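Local coordinates for alkylpurine DNA glycosylase AlkC (Pseudomonas fluorescens, PDB 5VHV), which probably excises alkylated purine bases from DNA as a base excision repair glycosylase that works without flipping the damaged nucleotide out of the helix, at residues 139-148 against 180-189; 335-343 against 353-361. One frame throughout, in Å; residues are numbered along the deposited sequence. Where two conformers were deposited one is given.

Contact 1 of 2, residues 139-148 against 180-189; sequences SQDDNEHVRR and HLKADSSLYV. With nucleotides of chain C.
Arg148 lies flat across the ring of Tyr188 and reaches past it to the DNA. Arg148 CG, 3.5 Å from the centroid of the Tyr188 ring, makes a CH-pi contact over its face, and the guanidinium runs on with its plane 13° from the ring's. A bend at chi2 (-88°) turns the chain along the tyrosine, and Arg148 NH2 donates to OP1 of DG8 of chain C at 3.1 Å. Water 3 joins Arg148 NE, Tyr188 O and the same phosphate oxygen, while Glu117 salt-bridges Arg148 NH1. Helices 144-152 and 187-201 meet by their first turns, within the helical-repeat DNA alkylation repair fold, where Arg148 meets the DNA backbone.

One residue earlier, Arg147 grips Asp184 side-on. Arg147 NE reaches Asp184 OD2 at 2.7 Å, and Arg147 NH2 reaches Asp184 OD1 at 2.9 Å, both on syn lone pairs, the two planes 20° apart. NH1 of Arg147 bonds to Asp141 O, and Asp184 OD1 also accepts from Ser186 N in an Asx turn, which fixes the rotation of both groups. Ser186, the N-cap of its helix, accepts from Val189 N, and its OG donates to Glu144 OE2 at 2.5 Å, on the anti side of the carboxylate and tilted out of its plane. Val189 CG2 and Leu181 CD2 pack against Arg147 CB. His180 ND1 donates to Ser139 OG, 3.2 Å away, also bonded to Gln136 O.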
loop_
_atom_site.group_PDB
_atom_site.type_symbol
_atom_site.label_atom_id
_atom_site.label_comp_id
_atom_site.label_asym_id
_atom_site.label_seq_id
_atom_site.Cartn_x
_atom_site.Cartn_y
_atom_site.Cartn_z
ATOM N N SER A 139 -10.377 15.782 -4.903
ATOM C CA SER A 139 -10.033 14.962 -6.056
ATOM C C SER A 139 -9.940 15.775 -7.339
ATOM O O SER A 139 -9.416 15.266 -8.337
ATOM C CB SER A 139 -11.053 13.832 -6.226
ATOM O OG SER A 139 -12.276 14.281 -6.816
ATOM N N GLN A 140 -10.444 17.007 -7.332
ATOM C CA GLN A 140 -10.385 17.911 -8.462
ATOM C C GLN A 140 -9.400 19.050 -8.237
ATOM O O GLN A 140 -9.350 19.981 -9.038
ATOM C CB GLN A 140 -11.793 18.436 -8.739
ATOM C CG GLN A 140 -12.784 17.307 -8.986
ATOM C CD GLN A 140 -14.213 17.755 -8.817
ATOM O OE1 GLN A 140 -14.820 17.609 -7.751
ATOM N NE2 GLN A 140 -14.754 18.318 -9.866
ATOM N N ASP A 141 -8.574 18.963 -7.200
ATOM C CA ASP A 141 -7.617 20.016 -6.882
ATOM C C ASP A 141 -6.477 20.055 -7.896
ATOM O O ASP A 141 -6.106 19.033 -8.478
ATOM C CB ASP A 141 -7.034 19.775 -5.489
ATOM C CG ASP A 141 -6.445 21.024 -4.879
ATOM O OD1 ASP A 141 -7.237 21.803 -4.319
ATOM O OD2 ASP A 141 -5.208 21.241 -4.959
ATOM N N ASP A 142 -5.883 21.246 -8.062
ATOM C CA ASP A 142 -4.718 21.390 -8.937
ATOM C C ASP A 142 -3.491 20.654 -8.399
ATOM O O ASP A 142 -2.590 20.315 -9.176
ATOM C CB ASP A 142 -4.358 22.869 -9.101
ATOM C CG ASP A 142 -5.402 23.653 -9.860
ATOM O OD1 ASP A 142 -6.138 23.046 -10.657
ATOM O OD2 ASP A 142 -5.468 24.883 -9.665
ATOM N N ASN A 143 -3.405 20.466 -7.083
ATOM C CA ASN A 143 -2.203 19.936 -6.445
ATOM C C ASN A 143 -2.268 18.413 -6.370
ATOM O O ASN A 143 -3.211 17.853 -5.808
ATOM C CB ASN A 143 -2.041 20.543 -5.056
ATOM C CG ASN A 143 -0.709 20.159 -4.389
ATOM O OD1 ASN A 143 -0.245 19.029 -4.504
ATOM N ND2 ASN A 143 -0.078 21.120 -3.741
ATOM N N GLU A 144 -1.261 17.748 -6.936
ATOM C CA GLU A 144 -1.270 16.289 -6.957
ATOM C C GLU A 144 -1.264 15.698 -5.551
ATOM O O GLU A 144 -1.823 14.616 -5.349
ATOM C CB GLU A 144 -0.085 15.754 -7.765
ATOM C CG GLU A 144 1.266 15.922 -7.121
ATOM C CD GLU A 144 2.376 15.358 -7.994
ATOM O OE1 GLU A 144 3.275 16.117 -8.374
ATOM O OE2 GLU A 144 2.344 14.153 -8.321
ATOM N N HIS A 145 -0.650 16.378 -4.566
ATOM C CA HIS A 145 -0.695 15.870 -3.192
ATOM C C HIS A 145 -2.107 15.860 -2.643
ATOM O O HIS A 145 -2.475 14.956 -1.875
ATOM C CB HIS A 145 0.185 16.708 -2.266
ATOM C CG HIS A 145 1.631 16.625 -2.591
ATOM N ND1 HIS A 145 2.432 15.612 -2.114
ATOM C CD2 HIS A 145 2.427 17.423 -3.338
ATOM C CE1 HIS A 145 3.662 15.783 -2.563
ATOM N NE2 HIS A 145 3.684 16.869 -3.318
ATOM N N VAL A 146 -2.911 16.842 -3.033
ATOM C CA VAL A 146 -4.275 16.921 -2.529
ATOM C C VAL A 146 -5.161 15.883 -3.218
ATOM O O VAL A 146 -5.986 15.227 -2.577
ATOM C CB VAL A 146 -4.780 18.369 -2.707
ATOM C CG1 VAL A 146 -6.263 18.522 -2.305
ATOM C CG2 VAL A 146 -3.882 19.329 -1.896
ATOM N N ARG A 147 -4.981 15.678 -4.522
ATOM C CA ARG A 147 -5.727 14.631 -5.211
ATOM C C ARG A 147 -5.365 13.263 -4.663
ATOM O O ARG A 147 -6.240 12.407 -4.472
ATOM C CB ARG A 147 -5.461 14.685 -6.710
ATOM C CG ARG A 147 -5.943 15.994 -7.371
ATOM C CD ARG A 147 -6.097 15.858 -8.870
ATOM N NE ARG A 147 -4.885 15.394 -9.573
ATOM C CZ ARG A 147 -3.823 16.159 -9.821
ATOM N NH1 ARG A 147 -3.784 17.425 -9.411
ATOM N NH2 ARG A 147 -2.791 15.649 -10.477
ATOM N N ARG A 148 -4.080 13.041 -4.394
ATOM C CA ARG A 148 -3.655 11.749 -3.868
ATOM C C ARG A 148 -4.278 11.473 -2.507
ATOM O O ARG A 148 -4.694 10.341 -2.216
ATOM C CB ARG A 148 -2.122 11.705 -3.818
ATOM C CG ARG A 148 -1.532 10.337 -3.463
ATOM C CD ARG A 148 -1.380 10.125 -1.951
ATOM N NE ARG A 148 -0.575 8.929 -1.697
ATOM C CZ ARG A 148 -0.221 8.484 -0.496
ATOM N NH1 ARG A 148 -0.594 9.143 0.606
ATOM N NH2 ARG A 148 0.529 7.379 -0.406
ATOM N N HIS A 180 -12.713 10.345 -11.315
ATOM C CA HIS A 180 -12.051 11.592 -11.676
ATOM C C HIS A 180 -10.556 11.391 -11.873
ATOM O O HIS A 180 -9.920 12.167 -12.591
ATOM C CB HIS A 180 -12.241 12.669 -10.613
ATOM C CG HIS A 180 -13.633 13.207 -10.504
ATOM N ND1 HIS A 180 -14.178 13.611 -9.303
ATOM C CD2 HIS A 180 -14.577 13.446 -11.444
ATOM C CE1 HIS A 180 -15.406 14.055 -9.504
ATOM N NE2 HIS A 180 -15.672 13.967 -10.795
ATOM N N LEU A 181 -9.974 10.382 -11.218
ATOM C CA LEU A 181 -8.525 10.229 -11.163
ATOM C C LEU A 181 -7.997 9.096 -12.050
ATOM O O LEU A 181 -6.784 8.843 -12.045
ATOM C CB LEU A 181 -8.102 10.008 -9.700
ATOM C CG LEU A 181 -8.484 11.116 -8.707
ATOM C CD1 LEU A 181 -8.102 10.737 -7.253
ATOM C CD2 LEU A 181 -7.832 12.439 -9.067
ATOM N N LYS A 182 -8.862 8.429 -12.835
ATOM C CA LYS A 182 -8.486 7.194 -13.532
ATOM C C LYS A 182 -7.549 7.437 -14.708
ATOM O O LYS A 182 -7.087 6.464 -15.320
ATOM C CB LYS A 182 -9.722 6.461 -14.047
ATOM C CG LYS A 182 -10.428 7.140 -15.227
ATOM C CD LYS A 182 -11.697 6.372 -15.583
ATOM C CE LYS A 182 -12.493 7.041 -16.682
ATOM N NZ LYS A 182 -13.106 8.313 -16.222
ATOM N N ALA A 183 -7.295 8.699 -15.060
ATOM C CA ALA A 183 -6.287 9.031 -16.062
ATOM C C ALA A 183 -5.389 10.151 -15.561
ATOM O O ALA A 183 -4.907 10.962 -16.350
ATOM C CB ALA A 183 -6.934 9.415 -17.393
ATOM N N ASP A 184 -5.144 10.197 -14.251
ATOM C CA ASP A 184 -4.420 11.320 -13.669
ATOM C C ASP A 184 -3.000 11.376 -14.217
ATOM O O ASP A 184 -2.359 10.344 -14.444
ATOM C CB ASP A 184 -4.391 11.202 -12.148
ATOM C CG ASP A 184 -4.146 12.533 -11.475
ATOM O OD1 ASP A 184 -2.975 12.960 -11.415
ATOM O OD2 ASP A 184 -5.137 13.162 -11.039
ATOM N N SER A 185 -2.509 12.604 -14.426
ATOM C CA SER A 185 -1.164 12.812 -14.944
ATOM C C SER A 185 -0.086 12.511 -13.909
ATOM O O SER A 185 1.086 12.363 -14.280
ATOM C CB SER A 185 -1.012 14.259 -15.445
ATOM O OG SER A 185 -1.224 15.176 -14.384
ATOM N N SER A 186 -0.448 12.409 -12.632
ATOM C CA SER A 186 0.504 12.204 -11.544
ATOM C C SER A 186 0.656 10.715 -11.240
ATOM O O SER A 186 -0.320 10.049 -10.895
ATOM C CB SER A 186 0.029 12.929 -10.283
ATOM O OG SER A 186 0.667 12.424 -9.103
ATOM N N LEU A 187 1.888 10.207 -11.311
ATOM C CA LEU A 187 2.133 8.822 -10.902
ATOM C C LEU A 187 1.737 8.591 -9.449
ATOM O O LEU A 187 1.200 7.534 -9.096
ATOM C CB LEU A 187 3.615 8.486 -11.100
ATOM C CG LEU A 187 4.055 7.096 -10.652
ATOM C CD1 LEU A 187 3.283 5.996 -11.353
ATOM C CD2 LEU A 187 5.567 6.945 -10.887
ATOM N N TYR A 188 2.054 9.552 -8.584
ATOM C CA TYR A 188 1.689 9.484 -7.172
ATOM C C TYR A 188 0.199 9.229 -7.013
ATOM O O TYR A 188 -0.227 8.344 -6.257
ATOM C CB TYR A 188 2.099 10.799 -6.521
ATOM C CG TYR A 188 2.000 10.875 -5.015
ATOM C CD1 TYR A 188 2.417 9.822 -4.203
ATOM C CD2 TYR A 188 1.562 12.037 -4.403
ATOM C CE1 TYR A 188 2.358 9.918 -2.825
ATOM C CE2 TYR A 188 1.491 12.138 -3.038
ATOM C CZ TYR A 188 1.904 11.076 -2.251
ATOM O OH TYR A 188 1.865 11.180 -0.889
ATOM N N VAL A 189 -0.611 9.987 -7.750
ATOM C CA VAL A 189 -2.053 9.773 -7.714
ATOM C C VAL A 189 -2.405 8.405 -8.291
ATOM O O VAL A 189 -3.239 7.673 -7.732
ATOM C CB VAL A 189 -2.780 10.906 -8.464
ATOM C CG1 VAL A 189 -4.309 10.610 -8.558
ATOM C CG2 VAL A 189 -2.537 12.233 -7.760
ATOM P P DG C 8 3.001 5.087 -2.058
ATOM O OP1 DG C 8 2.480 6.350 -2.544
ATOM O OP2 DG C 8 3.186 3.919 -2.994
ATOM O "O5'" DG C 8 4.380 5.232 -1.316
ATOM C "C5'" DG C 8 4.558 6.254 -0.337
ATOM C "C4'" DG C 8 5.890 6.080 0.339
ATOM O "O4'" DG C 8 6.019 4.743 0.898
ATOM C "C3'" DG C 8 7.081 6.261 -0.576
ATOM O "O3'" DG C 8 8.093 6.946 0.163
ATOM C "C2'" DG C 8 7.456 4.821 -0.978
ATOM C "C1'" DG C 8 7.068 4.022 0.256
ATOM N N9 DG C 8 6.524 2.695 0.028
ATOM C C8 DG C 8 5.468 2.380 -0.779
ATOM N N7 DG C 8 5.118 1.132 -0.706
ATOM C C5 DG C 8 5.968 0.598 0.246
ATOM C C6 DG C 8 6.068 -0.724 0.744
ATOM O O6 DG C 8 5.371 -1.707 0.455
ATOM N N1 DG C 8 7.078 -0.845 1.683
ATOM C C2 DG C 8 7.897 0.160 2.076
ATOM N N2 DG C 8 8.832 -0.164 2.980
ATOM N N3 DG C 8 7.815 1.407 1.620
ATOM C C4 DG C 8 6.836 1.548 0.709
HETATM O O HOH W 1 3.929 12.018 -9.222
HETATM O O HOH W 2 1.626 13.831 -0.105
HETATM O O HOH W 3 0.181 7.038 -3.810
#

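Contact 2 of 2, residues 335-343 against 353-361; sequences KHYPGRHVV and GSAEFELRA. With nucleotides of chain C.
This is an antiparallel strand pairing, strand 339-343 against strand 353-359, at the open end of the hairpin that closes the chain. Each of the pairs Gly339-Leu359, His341-Phe357 and Val343-Ala355 exchanges two backbone hydrogen bonds. His341 N lies 2.8 Å from Phe357 O. The segment axes come within 4.6 Å at 153° between their directions.

On the face that carries His341, Phe357 and Leu359, the His341 methylene sits over the phenyl ring: His341 CB is 3.6 Å from the centroid of the Phe357 ring, a CH-pi contact. Phe357 CG stands between its own backbone N and carbonyl carbon (chi1 67°), which swings the ring across to the neighbouring strand. Val343 CG2 meets the edge of this ring at Phe357 CE1, 3.9 Å away. The imidazole itself is slid off the phenyl, its plane turned 21° from it, and is held by His341 ND1, which donates to Gly339 O at 3.0 Å. That oxygen has two donors, His341 ND1 and Leu359 N, arriving from opposite faces of its carbonyl plane. Leu359 CB lies 3.9 Å from His341 CE1, and Leu359 CD2 packs on His336 CB at 3.6 Å. Val260 and Ile265 of strand 253-265 also touch Phe357.

Just before Gly339, Pro338 CB rests against Ala361 at the C terminus, and Tyr337 OH donates to OP2 of DT3 of chain C at 2.6 Å, so a DNA phosphate is bound beside the open end. The pairing is that of a beta hairpin, which lies between strands 285-294 and 253-265 in a C-terminal beta domain consistent with an immunoglobulin-like fold.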
loop_
_atom_site.group_PDB
_atom_site.type_symbol
_atom_site.label_atom_id
_atom_site.label_comp_id
_atom_site.label_asym_id
_atom_site.label_seq_id
_atom_site.Cartn_x
_atom_site.Cartn_y
_atom_site.Cartn_z
ATOM N N LYS A 335 7.375 -17.656 8.804
ATOM C CA LYS A 335 8.114 -18.760 9.398
ATOM C C LYS A 335 7.853 -20.028 8.591
ATOM O O LYS A 335 6.759 -20.224 8.052
ATOM C CB LYS A 335 7.694 -18.968 10.855
ATOM C CG LYS A 335 8.446 -20.079 11.578
ATOM C CD LYS A 335 8.187 -20.021 13.092
ATOM C CE LYS A 335 8.539 -21.322 13.794
ATOM N NZ LYS A 335 9.995 -21.618 13.814
ATOM N N HIS A 336 8.871 -20.880 8.503
ATOM C CA HIS A 336 8.791 -22.098 7.712
ATOM C C HIS A 336 8.810 -23.324 8.612
ATOM O O HIS A 336 9.301 -23.300 9.748
ATOM C CB HIS A 336 9.931 -22.188 6.691
ATOM C CG HIS A 336 9.963 -21.031 5.742
ATOM N ND1 HIS A 336 10.431 -19.786 6.111
ATOM C CD2 HIS A 336 9.533 -20.907 4.464
ATOM C CE1 HIS A 336 10.303 -18.949 5.097
ATOM N NE2 HIS A 336 9.775 -19.604 4.078
ATOM N N TYR A 337 8.262 -24.408 8.065
ATOM C CA TYR A 337 8.095 -25.658 8.777
ATOM C C TYR A 337 8.519 -26.795 7.862
ATOM O O TYR A 337 8.313 -26.717 6.643
ATOM C CB TYR A 337 6.644 -25.814 9.202
ATOM C CG TYR A 337 6.220 -24.680 10.108
ATOM C CD1 TYR A 337 5.796 -23.470 9.585
ATOM C CD2 TYR A 337 6.290 -24.815 11.487
ATOM C CE1 TYR A 337 5.416 -22.420 10.421
ATOM C CE2 TYR A 337 5.925 -23.783 12.326
ATOM C CZ TYR A 337 5.487 -22.583 11.784
ATOM O OH TYR A 337 5.116 -21.551 12.621
ATOM N N PRO A 338 9.120 -27.847 8.410
ATOM C CA PRO A 338 9.716 -28.879 7.558
ATOM C C PRO A 338 8.671 -29.717 6.843
ATOM O O PRO A 338 7.559 -29.914 7.330
ATOM C CB PRO A 338 10.511 -29.738 8.547
ATOM C CG PRO A 338 9.819 -29.531 9.860
ATOM C CD PRO A 338 9.368 -28.101 9.839
ATOM N N GLY A 339 9.049 -30.211 5.665
ATOM C CA GLY A 339 8.245 -31.151 4.919
ATOM C C GLY A 339 8.215 -30.817 3.440
ATOM O O GLY A 339 8.972 -29.979 2.935
ATOM N N ARG A 340 7.290 -31.484 2.762
ATOM C CA ARG A 340 7.141 -31.384 1.317
ATOM C C ARG A 340 6.466 -30.073 0.950
ATOM O O ARG A 340 5.345 -29.797 1.393
ATOM C CB ARG A 340 6.335 -32.582 0.802
ATOM C CG ARG A 340 5.926 -32.512 -0.682
ATOM C CD ARG A 340 5.005 -33.700 -1.050
ATOM N NE ARG A 340 5.695 -34.950 -0.814
ATOM C CZ ARG A 340 5.154 -36.041 -0.292
ATOM N NH1 ARG A 340 3.866 -36.081 0.064
ATOM N NH2 ARG A 340 5.923 -37.103 -0.116
ATOM N N HIS A 341 7.145 -29.284 0.122
ATOM C CA HIS A 341 6.632 -28.024 -0.397
ATOM C C HIS A 341 6.386 -28.197 -1.889
ATOM O O HIS A 341 7.318 -28.491 -2.646
ATOM C CB HIS A 341 7.621 -26.889 -0.146
ATOM C CG HIS A 341 7.635 -26.399 1.270
ATOM N ND1 HIS A 341 8.050 -27.187 2.324
ATOM C CD2 HIS A 341 7.291 -25.200 1.807
ATOM C CE1 HIS A 341 7.947 -26.500 3.450
ATOM N NE2 HIS A 341 7.490 -25.292 3.167
ATOM N N VAL A 342 5.143 -28.015 -2.310
ATOM C CA VAL A 342 4.770 -28.180 -3.713
ATOM C C VAL A 342 4.765 -26.814 -4.393
ATOM O O VAL A 342 4.261 -25.833 -3.838
ATOM C CB VAL A 342 3.406 -28.878 -3.841
ATOM C CG1 VAL A 342 3.040 -29.058 -5.324
ATOM C CG2 VAL A 342 3.432 -30.237 -3.127
ATOM N N VAL A 343 5.316 -26.765 -5.608
ATOM C CA VAL A 343 5.460 -25.546 -6.413
ATOM C C VAL A 343 4.657 -25.751 -7.688
ATOM O O VAL A 343 4.875 -26.745 -8.399
ATOM C CB VAL A 343 6.932 -25.253 -6.745
ATOM C CG1 VAL A 343 7.070 -23.956 -7.538
ATOM C CG2 VAL A 343 7.744 -25.180 -5.474
ATOM N N GLY A 353 1.820 -27.395 -14.354
ATOM C CA GLY A 353 2.653 -28.464 -13.838
ATOM C C GLY A 353 3.058 -28.137 -12.423
ATOM O O GLY A 353 2.814 -27.033 -11.924
ATOM N N SER A 354 3.677 -29.121 -11.772
ATOM C CA SER A 354 4.135 -28.930 -10.403
ATOM C C SER A 354 5.432 -29.688 -10.172
ATOM O O SER A 354 5.762 -30.643 -10.877
ATOM C CB SER A 354 3.076 -29.393 -9.395
ATOM O OG SER A 354 2.711 -30.734 -9.658
ATOM N N ALA A 355 6.157 -29.248 -9.148
ATOM C CA ALA A 355 7.369 -29.909 -8.692
ATOM C C ALA A 355 7.445 -29.724 -7.185
ATOM O O ALA A 355 6.609 -29.052 -6.586
ATOM C CB ALA A 355 8.617 -29.366 -9.395
ATOM N N GLU A 356 8.425 -30.364 -6.560
ATOM C CA GLU A 356 8.461 -30.401 -5.106
ATOM C C GLU A 356 9.869 -30.107 -4.620
ATOM O O GLU A 356 10.850 -30.434 -5.286
ATOM C CB GLU A 356 8.044 -31.774 -4.542
ATOM C CG GLU A 356 6.694 -32.278 -4.990
ATOM C CD GLU A 356 6.716 -32.854 -6.387
ATOM O OE1 GLU A 356 7.581 -33.713 -6.675
ATOM O OE2 GLU A 356 5.866 -32.430 -7.204
ATOM N N PHE A 357 9.954 -29.532 -3.433
ATOM C CA PHE A 357 11.193 -29.573 -2.669
ATOM C C PHE A 357 10.867 -29.900 -1.222
ATOM O O PHE A 357 9.795 -29.562 -0.716
ATOM C CB PHE A 357 11.986 -28.262 -2.767
ATOM C CG PHE A 357 11.337 -27.065 -2.112
ATOM C CD1 PHE A 357 10.444 -26.259 -2.805
ATOM C CD2 PHE A 357 11.668 -26.704 -0.809
ATOM C CE1 PHE A 357 9.870 -25.147 -2.206
ATOM C CE2 PHE A 357 11.116 -25.599 -0.221
ATOM C CZ PHE A 357 10.217 -24.808 -0.922
ATOM N N GLU A 358 11.814 -30.564 -0.564
ATOM C CA GLU A 358 11.689 -30.915 0.839
ATOM C C GLU A 358 12.503 -29.937 1.672
ATOM O O GLU A 358 13.688 -29.724 1.395
ATOM C CB GLU A 358 12.183 -32.335 1.085
ATOM C CG GLU A 358 11.993 -32.811 2.516
ATOM C CD GLU A 358 10.594 -33.363 2.796
ATOM O OE1 GLU A 358 9.801 -33.599 1.844
ATOM O OE2 GLU A 358 10.300 -33.571 3.989
ATOM N N LEU A 359 11.875 -29.366 2.685
ATOM C CA LEU A 359 12.557 -28.520 3.658
ATOM C C LEU A 359 12.861 -29.379 4.882
ATOM O O LEU A 359 11.949 -29.983 5.464
ATOM C CB LEU A 359 11.705 -27.302 4.030
ATOM C CG LEU A 359 12.263 -26.354 5.081
ATOM C CD1 LEU A 359 13.619 -25.817 4.646
ATOM C CD2 LEU A 359 11.284 -25.193 5.309
ATOM N N ARG A 360 14.141 -29.475 5.240
ATOM C CA ARG A 360 14.570 -30.412 6.276
ATOM C C ARG A 360 14.223 -29.874 7.658
ATOM O O ARG A 360 14.158 -28.662 7.871
ATOM C CB ARG A 360 16.080 -30.667 6.207
ATOM C CG ARG A 360 16.518 -31.698 5.188
ATOM C CD ARG A 360 17.935 -32.189 5.503
ATOM N NE ARG A 360 18.579 -32.812 4.352
ATOM C CZ ARG A 360 19.256 -32.154 3.414
ATOM N NH1 ARG A 360 19.393 -30.835 3.474
ATOM N NH2 ARG A 360 19.803 -32.819 2.410
ATOM N N ALA A 361 14.012 -30.792 8.605
ATOM C CA ALA A 361 13.779 -30.404 9.996
ATOM C C ALA A 361 15.069 -29.903 10.644
ATOM O O ALA A 361 16.161 -30.365 10.309
ATOM C CB ALA A 361 13.217 -31.564 10.781
ATOM P P DT C 3 2.303 -20.168 11.368
ATOM O OP1 DT C 3 1.971 -21.523 10.862
ATOM O OP2 DT C 3 3.678 -19.671 11.479
ATOM O "O5'" DT C 3 1.525 -19.040 10.558
ATOM C "C5'" DT C 3 0.190 -19.259 10.237
ATOM C "C4'" DT C 3 -0.424 -18.041 9.586
ATOM O "O4'" DT C 3 -0.471 -16.951 10.522
ATOM C "C3'" DT C 3 0.341 -17.488 8.387
ATOM O "O3'" DT C 3 -0.227 -17.980 7.194
ATOM C "C2'" DT C 3 0.213 -15.955 8.528
ATOM C "C1'" DT C 3 -0.659 -15.785 9.770
ATOM N N1 DT C 3 -0.336 -14.627 10.652
ATOM C C2 DT C 3 -1.241 -13.589 10.750
ATOM O O2 DT C 3 -2.261 -13.531 10.086
ATOM N N3 DT C 3 -0.890 -12.603 11.629
ATOM C C4 DT C 3 0.234 -12.554 12.420
ATOM O O4 DT C 3 0.455 -11.618 13.180
ATOM C C5 DT C 3 1.133 -13.687 12.289
ATOM C C7 DT C 3 2.390 -13.747 13.088
ATOM C C6 DT C 3 0.802 -14.659 11.427
#

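Overall arrangement
From the N terminus, the chain runs through eight helices before contact 1, which closes a loop of 31 residues containing helix 165-169 and most of helix 175-181. It ties the start of helix 144-152, and the loop before it, to the end of helix 175-181 and the start of helix 187-201. The remaining helices and the first five strands follow before contact 2, where only nine residues separate the paired segments and the chain ends. The two are in series, neither nested nor crossed, their centres 45 Å apart. Contact 1 belongs to the helical part and contact 2 to the sheet, yet both reach phosphates of DNA chain C, at DG8 and DT3.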